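Local coordinates for protein transcriptional regulator, PadR family (Bacillus cereus, PDB 4ESB) that probably binds operator DNA as a dimer through a winged helix-turn-helix domain and regulates transcription, as PadR-family proteins do, at residues 4-9 against 35-40; 9-14 against 50-55; 22-27 against 69-74; 27-32 against 40-45. All coordinates share one frame; numbering follows the deposited sequence.

Interaction 1 (4-9 against 35-40); sequences QMLKGV and HGFTFV
The side chain of L6 forks between two phenylalanines, one methyl for each. Its CD2 lies 3.6 Å from CE2 of F37, while CD1 and CB run along the ring of F39, where L6 CB comes within 3.7 Å of F39 CE2. F39 can offer its ring here because CG sits between the backbone N and the carbonyl carbon (chi1 82°), which turns the ring toward 4-9. K7 bends its aliphatic chain across the far end of the same ring, with K7 CE 3.9 Å from F39 CE1, and V40 CG1 sits over the centre of one face, 3.7 Å above the plane. On the F37 ring V9 adds a looser touch at the edge, and the carbonyl O of L6 lies in the ring plane. The two rings are displayed by a tight bend: G36, with positive phi, closes helix 25-34 in a Schellman motif, F37 centres an inverse gamma turn, and a type I turn runs from F37 to V40. The contact joins the lead-in to helix 10-20 to the turn between helices 25-34 and 42-54; F37 also packs on L10 and C13 of helix 10-20 and on T97 of the second subunit.

Interaction 2 (9-14 against 50-55); sequences VLEGCI and LRMQKE
A three-residue salt-bridge network, E11-R51-E55, bridges the start of helix 10-20 and the end of helix 42-54. R51 is the shared cation: its NH2 stands 3.4 Å from OE1 of E11, a long ion pair, while its NH1 is 2.8 Å from OE2 of E55, one helical turn on, in a salt bridge whose hydrogen bond is weak and bent. The E11 carboxylate and the guanidinium are turned 77° apart, so they do not meet as a flat two-pronged pair. E11 gets there by an extended chain, its CG anti to the backbone N (chi1 179°). The two carboxylates also approach each other, E11 OE2 lying 4.2 Å from E55 OE1, a like-charge proximity that R51, paired with both, would be expected to ease. In the helical bundle of this winged helix-turn-helix domain the axes of segments 10-14 and 50-54 approach to 12.1 Å at an angle of 70°, and long side chains span the gap. M52 does so beside the charged groups. It runs alongside E11 in the opposite sense, its SD 3.9 Å from E11 CG, and then bends at chi3 to bring its CE methyl to within 3.7 Å of I14 CG2. L48, one turn back on helix 42-54, touches both E11 and I14, and Q83 of helix 78-101 also reaches E11.

Interaction 3 (22-27 against 69-74); sequences EVYGYE and PKRKYY. With SO4 (sulfate ion), chain B; GOL (glycerol), chain F.
The weakly bonded strand 23-24 meets strand 70-76 antiparallel through one sound bridge, V23 with Y74: Y74 N donates a nearly straight bond to V23 O, 2.9 Å long at 171°. Just beyond, Y24 stands at the N-cap position of helix 25-34, and its N donates to E27 OE2. The side chains then take over. The Y24 ring is clamped between E27 CB on one face and R71 on the other, where R71 CD sits 3.4 Å above the ring centre. The extended arginine continues outward, so its guanidinium lies nearly flat on Y24, planes 16° apart, as an off-centre cation-pi pair with R71 CZ 4.4 Å from the ring centroid. Against Y73 the same tyrosine turns its edge, an offset edge-to-face pair with planes at 83°. A sulfate, probably from the crystallisation liquor, accepts bonds from R71 NH1 and from the backbone N of K72, the latter to O4 at 2.7 Å; a water accepts from G25 N and lies within bonding distance of K72 O and sulfate O3. Strand 70-76 pairs on its other side with 58-64 in the hairpin that is the wing, and 23-24 adds the short third strand, as in winged helix domains; the sulfate might mark a DNA phosphate position.

Interaction 4 (27-32 against 40-45); sequences ELSTKL and VSEGSI
V40 and I45 press on one side of helix 25-34. CG2 of V40 lies 3.6 Å from L32 CB, the two side chains set nearly perpendicular, and also faces the carbonyl O of S29 at 4.0 Å. Next to it, CD1 of I45 meets L32 CD1 tip to tip at 4.2 Å and touches CD2 of L28 at 4.1 Å. I45 reaches both leucines with CG1 placed between its backbone N and carbonyl carbon (chi1 72°), the rest of the chain running straight on. S29, the small residue where the backbones come nearest, sets its CB against the S41-E42 link, and its OG lies 3.9 Å from E42 CG; that hydroxyl also makes a weak hydrogen bond to Y26 O, one turn earlier. Behind this layer the start of helix 42-54 is fixed by a capping box: S44 N donates to S41 OG at 3.1 Å, and S41 N donates in return to S44 OG at 3.0 Å. Helix 10-20 backs the seam: its I14 and I17 pack on L32, and I17 also on L28. Two successive helices joined by a short turn and packed through an apolar seam form the helix-turn-helix, in which helix 42-54 would, as in relatives, be the recognition helix.

From the N terminus, interaction 1 comes first, bringing the lead-in to helix 10-20 back against the turn after helix 25-34. Interaction 2 starts where it ends, sharing V9, and closes a longer loop onto the end of helix 42-54; the two cross. Interaction 3 closes the loop from strand 23-24 to strand 70-76, crossing both. Interaction 4, the shortest loop, nests inside interactions 2 and 3 and crosses interaction 1, sharing V40 with it and E27 with interaction 3. Helix 10-20 touches both interaction 1 and interaction 4, the latter through L10 on L32, which joins it to the helix-turn-helix, while Q53 packs on Y74 to connect helix 42-54 with the wing.

Interaction 1 (4-9 against 35-40)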
loop_
_atom_site.group_PDB
_atom_site.type_symbol
_atom_site.label_atom_id
_atom_site.label_comp_id
_atom_site.label_asym_id
_atom_site.label_seq_id
_atom_site.Cartn_x
_atom_site.Cartn_y
_atom_site.Cartn_z
ATOM N N GLN A 4 -4.205 -3.452 -8.202
ATOM C CA GLN A 4 -5.110 -2.657 -7.378
ATOM C C GLN A 4 -4.367 -1.851 -6.312
ATOM O O GLN A 4 -4.841 -0.807 -5.863
ATOM C CB GLN A 4 -6.142 -3.566 -6.704
ATOM C CG GLN A 4 -5.562 -4.500 -5.646
ATOM C CD GLN A 4 -4.521 -5.454 -6.205
ATOM O OE1 GLN A 4 -4.307 -5.519 -7.416
ATOM N NE2 GLN A 4 -3.869 -6.200 -5.322
ATOM N N MET A 5 -3.203 -2.347 -5.909
ATOM C CA MET A 5 -2.432 -1.736 -4.834
ATOM C C MET A 5 -1.401 -0.760 -5.391
ATOM O O MET A 5 -1.062 0.236 -4.749
ATOM C CB MET A 5 -1.745 -2.832 -4.023
ATOM C CG MET A 5 -1.021 -2.357 -2.775
ATOM S SD MET A 5 -0.206 -3.727 -1.929
ATOM C CE MET A 5 -1.534 -4.920 -1.853
ATOM N N LEU A 6 -0.908 -1.050 -6.592
ATOM C CA LEU A 6 -0.008 -0.144 -7.296
ATOM C C LEU A 6 -0.588 1.267 -7.367
ATOM O O LEU A 6 0.151 2.246 -7.469
ATOM C CB LEU A 6 0.259 -0.659 -8.712
ATOM C CG LEU A 6 1.461 -1.586 -8.916
ATOM C CD1 LEU A 6 1.392 -2.238 -10.289
ATOM C CD2 LEU A 6 2.769 -0.826 -8.760
ATOM N N LYS A 7 -1.914 1.367 -7.308
ATOM C CA LYS A 7 -2.596 2.656 -7.395
ATOM C C LYS A 7 -2.575 3.408 -6.070
ATOM O O LYS A 7 -2.653 4.637 -6.047
ATOM C CB LYS A 7 -4.040 2.455 -7.858
ATOM C CG LYS A 7 -4.152 2.112 -9.331
ATOM C CD LYS A 7 -5.260 1.115 -9.607
ATOM C CE LYS A 7 -4.955 0.308 -10.859
ATOM N NZ LYS A 7 -6.171 -0.028 -11.637
ATOM N N GLY A 8 -2.472 2.672 -4.969
ATOM C CA GLY A 8 -2.397 3.282 -3.656
ATOM C C GLY A 8 -1.183 4.183 -3.530
ATOM O O GLY A 8 -1.265 5.291 -2.998
ATOM N N VAL A 9 -0.054 3.707 -4.047
ATOM C CA VAL A 9 1.226 4.384 -3.880
ATOM C C VAL A 9 1.653 5.180 -5.114
ATOM O O VAL A 9 2.744 5.746 -5.143
ATOM C CB VAL A 9 2.339 3.364 -3.581
ATOM C CG1 VAL A 9 1.997 2.549 -2.343
ATOM C CG2 VAL A 9 2.555 2.453 -4.784
ATOM N N HIS A 35 10.432 2.127 -14.219
ATOM C CA HIS A 35 10.696 1.855 -12.808
ATOM C C HIS A 35 9.730 0.811 -12.252
ATOM O O HIS A 35 9.716 0.553 -11.049
ATOM C CB HIS A 35 10.648 3.138 -11.972
ATOM C CG HIS A 35 11.903 3.951 -12.052
ATOM N ND1 HIS A 35 12.934 3.819 -11.147
ATOM C CD2 HIS A 35 12.296 4.897 -12.937
ATOM C CE1 HIS A 35 13.906 4.655 -11.467
ATOM N NE2 HIS A 35 13.546 5.320 -12.548
ATOM N N GLY A 36 8.921 0.220 -13.131
ATOM C CA GLY A 36 8.146 -0.960 -12.788
ATOM C C GLY A 36 6.634 -0.807 -12.736
ATOM O O GLY A 36 5.932 -1.777 -12.455
ATOM N N PHE A 37 6.122 0.391 -12.998
ATOM C CA PHE A 37 4.676 0.581 -13.098
ATOM C C PHE A 37 4.247 0.295 -14.532
ATOM O O PHE A 37 3.903 1.208 -15.282
ATOM C CB PHE A 37 4.273 2.003 -12.710
ATOM C CG PHE A 37 4.514 2.336 -11.265
ATOM C CD1 PHE A 37 5.775 2.707 -10.822
ATOM C CD2 PHE A 37 3.475 2.293 -10.350
ATOM C CE1 PHE A 37 5.995 3.020 -9.492
ATOM C CE2 PHE A 37 3.689 2.606 -9.018
ATOM C CZ PHE A 37 4.950 2.969 -8.590
ATOM N N THR A 38 4.263 -0.979 -14.904
ATOM C CA THR A 38 4.106 -1.375 -16.302
ATOM C C THR A 38 2.719 -1.093 -16.879
ATOM O O THR A 38 2.554 -1.028 -18.096
ATOM C CB THR A 38 4.421 -2.873 -16.489
ATOM O OG1 THR A 38 3.587 -3.654 -15.625
ATOM C CG2 THR A 38 5.884 -3.155 -16.170
ATOM N N PHE A 39 1.725 -0.923 -16.015
ATOM C CA PHE A 39 0.352 -0.745 -16.480
ATOM C C PHE A 39 0.004 0.710 -16.789
ATOM O O PHE A 39 -1.009 0.973 -17.436
ATOM C CB PHE A 39 -0.636 -1.279 -15.441
ATOM C CG PHE A 39 -0.917 -0.316 -14.328
ATOM C CD1 PHE A 39 -1.965 0.587 -14.423
ATOM C CD2 PHE A 39 -0.131 -0.307 -13.186
ATOM C CE1 PHE A 39 -2.226 1.478 -13.399
ATOM C CE2 PHE A 39 -0.386 0.581 -12.160
ATOM C CZ PHE A 39 -1.435 1.476 -12.265
ATOM N N VAL A 40 0.823 1.654 -16.332
ATOM C CA VAL A 40 0.472 3.064 -16.489
ATOM C C VAL A 40 0.673 3.553 -17.920
ATOM O O VAL A 40 1.569 3.102 -18.634
ATOM C CB VAL A 40 1.256 3.996 -15.527
ATOM C CG1 VAL A 40 1.167 3.489 -14.098
ATOM C CG2 VAL A 40 2.706 4.152 -15.964
#

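Interaction 2 (9-14 against 50-55)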
loop_
_atom_site.group_PDB
_atom_site.type_symbol
_atom_site.label_atom_id
_atom_site.label_comp_id
_atom_site.label_asym_id
_atom_site.label_seq_id
_atom_site.Cartn_x
_atom_site.Cartn_y
_atom_site.Cartn_z
ATOM N N VAL A 9 -0.054 3.707 -4.047
ATOM C CA VAL A 9 1.226 4.384 -3.880
ATOM C C VAL A 9 1.653 5.180 -5.114
ATOM O O VAL A 9 2.744 5.746 -5.143
ATOM C CB VAL A 9 2.339 3.364 -3.581
ATOM C CG1 VAL A 9 1.997 2.549 -2.343
ATOM C CG2 VAL A 9 2.555 2.453 -4.784
ATOM N N LEU A 10 0.796 5.226 -6.127
ATOM C CA LEU A 10 1.159 5.836 -7.403
ATOM C C LEU A 10 1.245 7.358 -7.304
ATOM O O LEU A 10 2.138 7.975 -7.886
ATOM C CB LEU A 10 0.158 5.428 -8.486
ATOM C CG LEU A 10 0.377 5.980 -9.896
ATOM C CD1 LEU A 10 1.703 5.513 -10.483
ATOM C CD2 LEU A 10 -0.777 5.562 -10.789
ATOM N N GLU A 11 0.316 7.960 -6.570
ATOM C CA GLU A 11 0.324 9.405 -6.365
ATOM C C GLU A 11 1.621 9.840 -5.688
ATOM O O GLU A 11 2.213 10.854 -6.053
ATOM C CB GLU A 11 -0.883 9.829 -5.524
ATOM C CG GLU A 11 -0.950 11.320 -5.230
ATOM C CD GLU A 11 -2.349 11.784 -4.868
ATOM O OE1 GLU A 11 -3.282 10.956 -4.914
ATOM O OE2 GLU A 11 -2.517 12.978 -4.541
ATOM N N GLY A 12 2.061 9.059 -4.708
ATOM C CA GLY A 12 3.277 9.361 -3.974
ATOM C C GLY A 12 4.530 9.230 -4.819
ATOM O O GLY A 12 5.463 10.021 -4.689
ATOM N N CYS A 13 4.555 8.228 -5.690
ATOM C CA CYS A 13 5.714 7.997 -6.546
ATOM C C CYS A 13 5.778 9.047 -7.648
ATOM O O CYS A 13 6.855 9.424 -8.101
ATOM C CB CYS A 13 5.662 6.594 -7.149
ATOM S SG CYS A 13 5.924 5.279 -5.933
ATOM N N ILE A 14 4.611 9.513 -8.075
ATOM C CA ILE A 14 4.527 10.614 -9.023
ATOM C C ILE A 14 5.067 11.902 -8.400
ATOM O O ILE A 14 5.801 12.650 -9.046
ATOM C CB ILE A 14 3.079 10.828 -9.509
ATOM C CG1 ILE A 14 2.742 9.794 -10.583
ATOM C CG2 ILE A 14 2.892 12.241 -10.056
ATOM C CD1 ILE A 14 1.323 9.872 -11.102
ATOM N N LEU A 50 -4.819 15.542 -13.383
ATOM C CA LEU A 50 -5.746 16.667 -13.368
ATOM C C LEU A 50 -6.162 16.973 -11.939
ATOM O O LEU A 50 -6.371 18.127 -11.567
ATOM C CB LEU A 50 -6.992 16.349 -14.194
ATOM C CG LEU A 50 -6.872 16.380 -15.718
ATOM C CD1 LEU A 50 -8.145 15.835 -16.346
ATOM C CD2 LEU A 50 -6.591 17.791 -16.211
ATOM N N ARG A 51 -6.284 15.920 -11.143
ATOM C CA ARG A 51 -6.755 16.040 -9.775
ATOM C C ARG A 51 -5.640 16.536 -8.861
ATOM O O ARG A 51 -5.870 17.378 -7.995
ATOM C CB ARG A 51 -7.289 14.689 -9.299
ATOM C CG ARG A 51 -7.891 14.707 -7.911
ATOM C CD ARG A 51 -8.671 13.430 -7.642
ATOM N NE ARG A 51 -7.795 12.307 -7.317
ATOM C CZ ARG A 51 -7.287 12.075 -6.109
ATOM N NH1 ARG A 51 -7.557 12.892 -5.097
ATOM N NH2 ARG A 51 -6.501 11.027 -5.911
ATOM N N MET A 52 -4.429 16.027 -9.065
ATOM C CA MET A 52 -3.282 16.467 -8.283
ATOM C C MET A 52 -3.034 17.955 -8.508
ATOM O O MET A 52 -2.545 18.652 -7.618
ATOM C CB MET A 52 -2.037 15.655 -8.645
ATOM C CG MET A 52 -2.091 14.204 -8.178
ATOM S SD MET A 52 -0.650 13.237 -8.666
ATOM C CE MET A 52 0.636 14.021 -7.696
ATOM N N GLN A 53 -3.383 18.441 -9.696
ATOM C CA GLN A 53 -3.284 19.863 -10.000
ATOM C C GLN A 53 -4.372 20.650 -9.282
ATOM O O GLN A 53 -4.119 21.719 -8.728
ATOM C CB GLN A 53 -3.413 20.101 -11.502
ATOM C CG GLN A 53 -2.145 19.855 -12.294
ATOM C CD GLN A 53 -2.381 19.931 -13.784
ATOM O OE1 GLN A 53 -2.225 20.985 -14.398
ATOM N NE2 GLN A 53 -2.771 18.809 -14.376
ATOM N N LYS A 54 -5.587 20.116 -9.298
ATOM C CA LYS A 54 -6.721 20.801 -8.698
ATOM C C LYS A 54 -6.549 20.884 -7.187
ATOM O O LYS A 54 -7.087 21.781 -6.543
ATOM C CB LYS A 54 -8.024 20.085 -9.056
ATOM C CG LYS A 54 -9.293 20.837 -8.665
ATOM C CD LYS A 54 -10.541 20.117 -9.160
ATOM C CE LYS A 54 -10.719 18.758 -8.498
ATOM N NZ LYS A 54 -10.947 18.876 -7.031
ATOM N N GLU A 55 -5.789 19.949 -6.625
ATOM C CA GLU A 55 -5.499 19.977 -5.199
ATOM C C GLU A 55 -4.180 20.693 -4.919
ATOM O O GLU A 55 -3.718 20.736 -3.781
ATOM C CB GLU A 55 -5.458 18.559 -4.640
ATOM C CG GLU A 55 -6.668 17.712 -5.006
ATOM C CD GLU A 55 -6.572 16.315 -4.436
ATOM O OE1 GLU A 55 -5.452 15.910 -4.062
ATOM O OE2 GLU A 55 -7.610 15.626 -4.362
#

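Interaction 3 (22-27 against 69-74)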
loop_
_atom_site.group_PDB
_atom_site.type_symbol
_atom_site.label_atom_id
_atom_site.label_comp_id
_atom_site.label_asym_id
_atom_site.label_seq_id
_atom_site.Cartn_x
_atom_site.Cartn_y
_atom_site.Cartn_z
ATOM N N GLU A 22 11.581 18.321 -13.182
ATOM C CA GLU A 22 10.490 18.819 -14.009
ATOM C C GLU A 22 10.308 17.894 -15.206
ATOM O O GLU A 22 11.245 17.676 -15.972
ATOM C CB GLU A 22 10.807 20.230 -14.509
ATOM C CG GLU A 22 9.826 21.295 -14.067
ATOM C CD GLU A 22 10.095 22.630 -14.726
ATOM O OE1 GLU A 22 11.275 22.933 -15.009
ATOM O OE2 GLU A 22 9.124 23.377 -14.970
ATOM N N VAL A 23 9.105 17.359 -15.373
ATOM C CA VAL A 23 8.832 16.436 -16.474
ATOM C C VAL A 23 7.491 16.717 -17.144
ATOM O O VAL A 23 6.545 17.156 -16.490
ATOM C CB VAL A 23 8.820 14.972 -15.991
ATOM C CG1 VAL A 23 10.210 14.546 -15.528
ATOM C CG2 VAL A 23 7.786 14.782 -14.886
ATOM N N TYR A 24 7.413 16.462 -18.448
ATOM C CA TYR A 24 6.131 16.533 -19.146
ATOM C C TYR A 24 5.455 15.167 -19.140
ATOM O O TYR A 24 6.069 14.165 -18.772
ATOM C CB TYR A 24 6.262 17.111 -20.569
ATOM C CG TYR A 24 7.208 16.403 -21.525
ATOM C CD1 TYR A 24 8.583 16.563 -21.426
ATOM C CD2 TYR A 24 6.718 15.617 -22.561
ATOM C CE1 TYR A 24 9.444 15.934 -22.309
ATOM C CE2 TYR A 24 7.570 14.987 -23.451
ATOM C CZ TYR A 24 8.930 15.149 -23.321
ATOM O OH TYR A 24 9.779 14.521 -24.207
ATOM N N GLY A 25 4.184 15.140 -19.527
ATOM C CA GLY A 25 3.349 13.963 -19.371
ATOM C C GLY A 25 3.965 12.666 -19.861
ATOM O O GLY A 25 4.001 11.674 -19.131
ATOM N N TYR A 26 4.450 12.668 -21.097
ATOM C CA TYR A 26 4.984 11.459 -21.712
ATOM C C TYR A 26 6.269 11.022 -21.017
ATOM O O TYR A 26 6.508 9.831 -20.807
ATOM C CB TYR A 26 5.248 11.694 -23.199
ATOM C CG TYR A 26 6.013 10.572 -23.856
ATOM C CD1 TYR A 26 5.429 9.328 -24.046
ATOM C CD2 TYR A 26 7.321 10.757 -24.287
ATOM C CE1 TYR A 26 6.125 8.298 -24.643
ATOM C CE2 TYR A 26 8.024 9.734 -24.886
ATOM C CZ TYR A 26 7.421 8.507 -25.060
ATOM O OH TYR A 26 8.116 7.483 -25.658
ATOM N N GLU A 27 7.091 12.003 -20.669
ATOM C CA GLU A 27 8.331 11.765 -19.943
ATOM C C GLU A 27 8.038 11.097 -18.600
ATOM O O GLU A 27 8.748 10.182 -18.178
ATOM C CB GLU A 27 9.049 13.096 -19.728
ATOM C CG GLU A 27 10.453 12.998 -19.168
ATOM C CD GLU A 27 11.069 14.366 -18.941
ATOM O OE1 GLU A 27 12.236 14.435 -18.502
ATOM O OE2 GLU A 27 10.379 15.375 -19.200
ATOM N N PRO A 69 10.791 23.047 -28.809
ATOM C CA PRO A 69 9.325 22.993 -28.767
ATOM C C PRO A 69 8.793 23.129 -27.346
ATOM O O PRO A 69 9.342 22.529 -26.420
ATOM C CB PRO A 69 9.005 21.608 -29.337
ATOM C CG PRO A 69 10.226 20.805 -29.097
ATOM C CD PRO A 69 11.377 21.756 -29.214
ATOM N N LYS A 70 7.734 23.913 -27.180
ATOM C CA LYS A 70 7.202 24.197 -25.854
ATOM C C LYS A 70 6.282 23.090 -25.359
ATOM O O LYS A 70 5.345 22.682 -26.047
ATOM C CB LYS A 70 6.477 25.542 -25.847
ATOM C CG LYS A 70 7.433 26.719 -25.825
ATOM C CD LYS A 70 6.724 28.048 -25.987
ATOM C CE LYS A 70 7.736 29.162 -26.202
ATOM N NZ LYS A 70 7.096 30.474 -26.487
ATOM N N ARG A 71 6.568 22.609 -24.153
ATOM C CA ARG A 71 5.815 21.522 -23.550
ATOM C C ARG A 71 5.275 21.956 -22.194
ATOM O O ARG A 71 5.727 22.948 -21.623
ATOM C CB ARG A 71 6.715 20.299 -23.377
ATOM C CG ARG A 71 7.314 19.774 -24.672
ATOM C CD ARG A 71 8.221 18.580 -24.417
ATOM N NE ARG A 71 8.836 18.079 -25.642
ATOM C CZ ARG A 71 8.211 17.327 -26.545
ATOM N NH1 ARG A 71 6.939 16.989 -26.375
ATOM N NH2 ARG A 71 8.858 16.918 -27.626
ATOM N N LYS A 72 4.308 21.204 -21.680
ATOM C CA LYS A 72 3.735 21.483 -20.370
ATOM C C LYS A 72 4.448 20.659 -19.301
ATOM O O LYS A 72 4.091 19.507 -19.048
ATOM C CB LYS A 72 2.233 21.185 -20.376
ATOM C CG LYS A 72 1.532 21.441 -19.051
ATOM C CD LYS A 72 0.022 21.553 -19.234
ATOM C CE LYS A 72 -0.698 21.623 -17.896
ATOM N NZ LYS A 72 -2.148 21.286 -18.003
ATOM N N TYR A 73 5.465 21.257 -18.683
ATOM C CA TYR A 73 6.247 20.590 -17.649
ATOM C C TYR A 73 5.580 20.758 -16.289
ATOM O O TYR A 73 5.075 21.832 -15.969
ATOM C CB TYR A 73 7.661 21.171 -17.588
ATOM C CG TYR A 73 8.552 20.789 -18.751
ATOM C CD1 TYR A 73 9.317 19.632 -18.714
ATOM C CD2 TYR A 73 8.637 21.595 -19.879
ATOM C CE1 TYR A 73 10.139 19.283 -19.772
ATOM C CE2 TYR A 73 9.456 21.256 -20.940
ATOM C CZ TYR A 73 10.204 20.098 -20.882
ATOM O OH TYR A 73 11.019 19.755 -21.936
ATOM N N TYR A 74 5.592 19.698 -15.489
ATOM C CA TYR A 74 5.000 19.740 -14.156
ATOM C C TYR A 74 6.073 19.897 -13.085
ATOM O O TYR A 74 7.121 19.253 -13.145
ATOM C CB TYR A 74 4.204 18.465 -13.874
ATOM C CG TYR A 74 3.007 18.254 -14.771
ATOM C CD1 TYR A 74 1.801 18.894 -14.514
ATOM C CD2 TYR A 74 3.077 17.400 -15.864
ATOM C CE1 TYR A 74 0.704 18.699 -15.328
ATOM C CE2 TYR A 74 1.983 17.198 -16.684
ATOM C CZ TYR A 74 0.799 17.849 -16.411
ATOM O OH TYR A 74 -0.293 17.652 -17.224
HETATM S S SO4 B . 3.398 18.026 -24.032
HETATM O O1 SO4 B . 4.499 17.621 -24.901
HETATM O O2 SO4 B . 2.408 18.770 -24.809
HETATM O O3 SO4 B . 2.774 16.843 -23.447
HETATM O O4 SO4 B . 3.905 18.871 -22.965
HETATM C C1 GOL F . 13.161 17.474 -25.828
HETATM O O1 GOL F . 12.009 17.835 -26.559
HETATM C C2 GOL F . 12.754 17.037 -24.424
HETATM O O2 GOL F . 12.552 15.642 -24.391
HETATM C C3 GOL F . 13.834 17.427 -23.419
HETATM O O3 GOL F . 13.263 17.563 -22.136
HETATM O O HOH W 1 2.589 17.263 -20.408
#

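Interaction 4 (27-32 against 40-45)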
loop_
_atom_site.group_PDB
_atom_site.type_symbol
_atom_site.label_atom_id
_atom_site.label_comp_id
_atom_site.label_asym_id
_atom_site.label_seq_id
_atom_site.Cartn_x
_atom_site.Cartn_y
_atom_site.Cartn_z
ATOM N N GLU A 27 7.091 12.003 -20.669
ATOM C CA GLU A 27 8.331 11.765 -19.943
ATOM C C GLU A 27 8.038 11.097 -18.600
ATOM O O GLU A 27 8.748 10.182 -18.178
ATOM C CB GLU A 27 9.049 13.096 -19.728
ATOM C CG GLU A 27 10.453 12.998 -19.168
ATOM C CD GLU A 27 11.069 14.366 -18.941
ATOM O OE1 GLU A 27 12.236 14.435 -18.502
ATOM O OE2 GLU A 27 10.379 15.375 -19.200
ATOM N N LEU A 28 6.979 11.553 -17.940
ATOM C CA LEU A 28 6.590 11.021 -16.638
ATOM C C LEU A 28 6.208 9.545 -16.718
ATOM O O LEU A 28 6.746 8.715 -15.985
ATOM C CB LEU A 28 5.420 11.823 -16.065
ATOM C CG LEU A 28 4.810 11.294 -14.764
ATOM C CD1 LEU A 28 5.854 11.230 -13.659
ATOM C CD2 LEU A 28 3.628 12.150 -14.337
ATOM N N SER A 29 5.279 9.222 -17.611
ATOM C CA SER A 29 4.771 7.857 -17.722
ATOM C C SER A 29 5.846 6.892 -18.214
ATOM O O SER A 29 5.834 5.710 -17.866
ATOM C CB SER A 29 3.569 7.810 -18.659
ATOM O OG SER A 29 3.984 7.849 -20.005
ATOM N N THR A 30 6.769 7.390 -19.030
ATOM C CA THR A 30 7.890 6.568 -19.474
ATOM C C THR A 30 8.734 6.169 -18.271
ATOM O O THR A 30 9.075 4.998 -18.105
ATOM C CB THR A 30 8.786 7.297 -20.499
ATOM O OG1 THR A 30 8.067 7.491 -21.722
ATOM C CG2 THR A 30 10.041 6.478 -20.786
ATOM N N LYS A 31 9.063 7.145 -17.427
ATOM C CA LYS A 31 9.833 6.869 -16.219
ATOM C C LYS A 31 9.082 5.898 -15.312
ATOM O O LYS A 31 9.676 4.980 -14.751
ATOM C CB LYS A 31 10.147 8.160 -15.458
ATOM C CG LYS A 31 11.188 9.049 -16.127
ATOM C CD LYS A 31 11.748 10.061 -15.139
ATOM C CE LYS A 31 12.498 11.191 -15.830
ATOM N NZ LYS A 31 13.771 10.745 -16.463
ATOM N N LEU A 32 7.773 6.097 -15.176
ATOM C CA LEU A 32 6.956 5.209 -14.355
ATOM C C LEU A 32 7.026 3.787 -14.894
ATOM O O LEU A 32 7.204 2.842 -14.126
ATOM C CB LEU A 32 5.499 5.687 -14.303
ATOM C CG LEU A 32 5.196 6.924 -13.447
ATOM C CD1 LEU A 32 3.738 7.328 -13.592
ATOM C CD2 LEU A 32 5.525 6.676 -11.982
ATOM N N VAL A 40 0.823 1.654 -16.332
ATOM C CA VAL A 40 0.472 3.064 -16.489
ATOM C C VAL A 40 0.673 3.553 -17.920
ATOM O O VAL A 40 1.569 3.102 -18.634
ATOM C CB VAL A 40 1.256 3.996 -15.527
ATOM C CG1 VAL A 40 1.167 3.489 -14.098
ATOM C CG2 VAL A 40 2.706 4.152 -15.964
ATOM N N SER A 41 -0.188 4.478 -18.325
ATOM C CA SER A 41 -0.065 5.169 -19.596
ATOM C C SER A 41 -0.523 6.604 -19.360
ATOM O O SER A 41 -1.138 6.894 -18.333
ATOM C CB SER A 41 -0.945 4.507 -20.653
ATOM O OG SER A 41 -2.314 4.686 -20.337
ATOM N N GLU A 42 -0.235 7.500 -20.296
ATOM C CA GLU A 42 -0.661 8.884 -20.152
ATOM C C GLU A 42 -2.171 8.922 -19.983
ATOM O O GLU A 42 -2.700 9.723 -19.210
ATOM C CB GLU A 42 -0.266 9.718 -21.369
ATOM C CG GLU A 42 1.186 10.163 -21.387
ATOM C CD GLU A 42 1.492 11.095 -22.547
ATOM O OE1 GLU A 42 1.973 10.611 -23.596
ATOM O OE2 GLU A 42 1.252 12.311 -22.406
ATOM N N GLY A 43 -2.857 8.041 -20.706
ATOM C CA GLY A 43 -4.305 7.994 -20.681
ATOM C C GLY A 43 -4.858 7.547 -19.342
ATOM O O GLY A 43 -5.882 8.058 -18.886
ATOM N N SER A 44 -4.180 6.598 -18.707
ATOM C CA SER A 44 -4.677 6.015 -17.465
ATOM C C SER A 44 -4.389 6.883 -16.238
ATOM O O SER A 44 -5.158 6.868 -15.278
ATOM C CB SER A 44 -4.100 4.609 -17.268
ATOM O OG SER A 44 -2.776 4.650 -16.775
ATOM N N ILE A 45 -3.292 7.639 -16.265
ATOM C CA ILE A 45 -2.939 8.502 -15.135
ATOM C C ILE A 45 -3.393 9.946 -15.329
ATOM O O ILE A 45 -3.271 10.763 -14.419
ATOM C CB ILE A 45 -1.413 8.518 -14.856
ATOM C CG1 ILE A 45 -0.668 9.302 -15.942
ATOM C CG2 ILE A 45 -0.875 7.099 -14.723
ATOM C CD1 ILE A 45 0.821 9.442 -15.683
#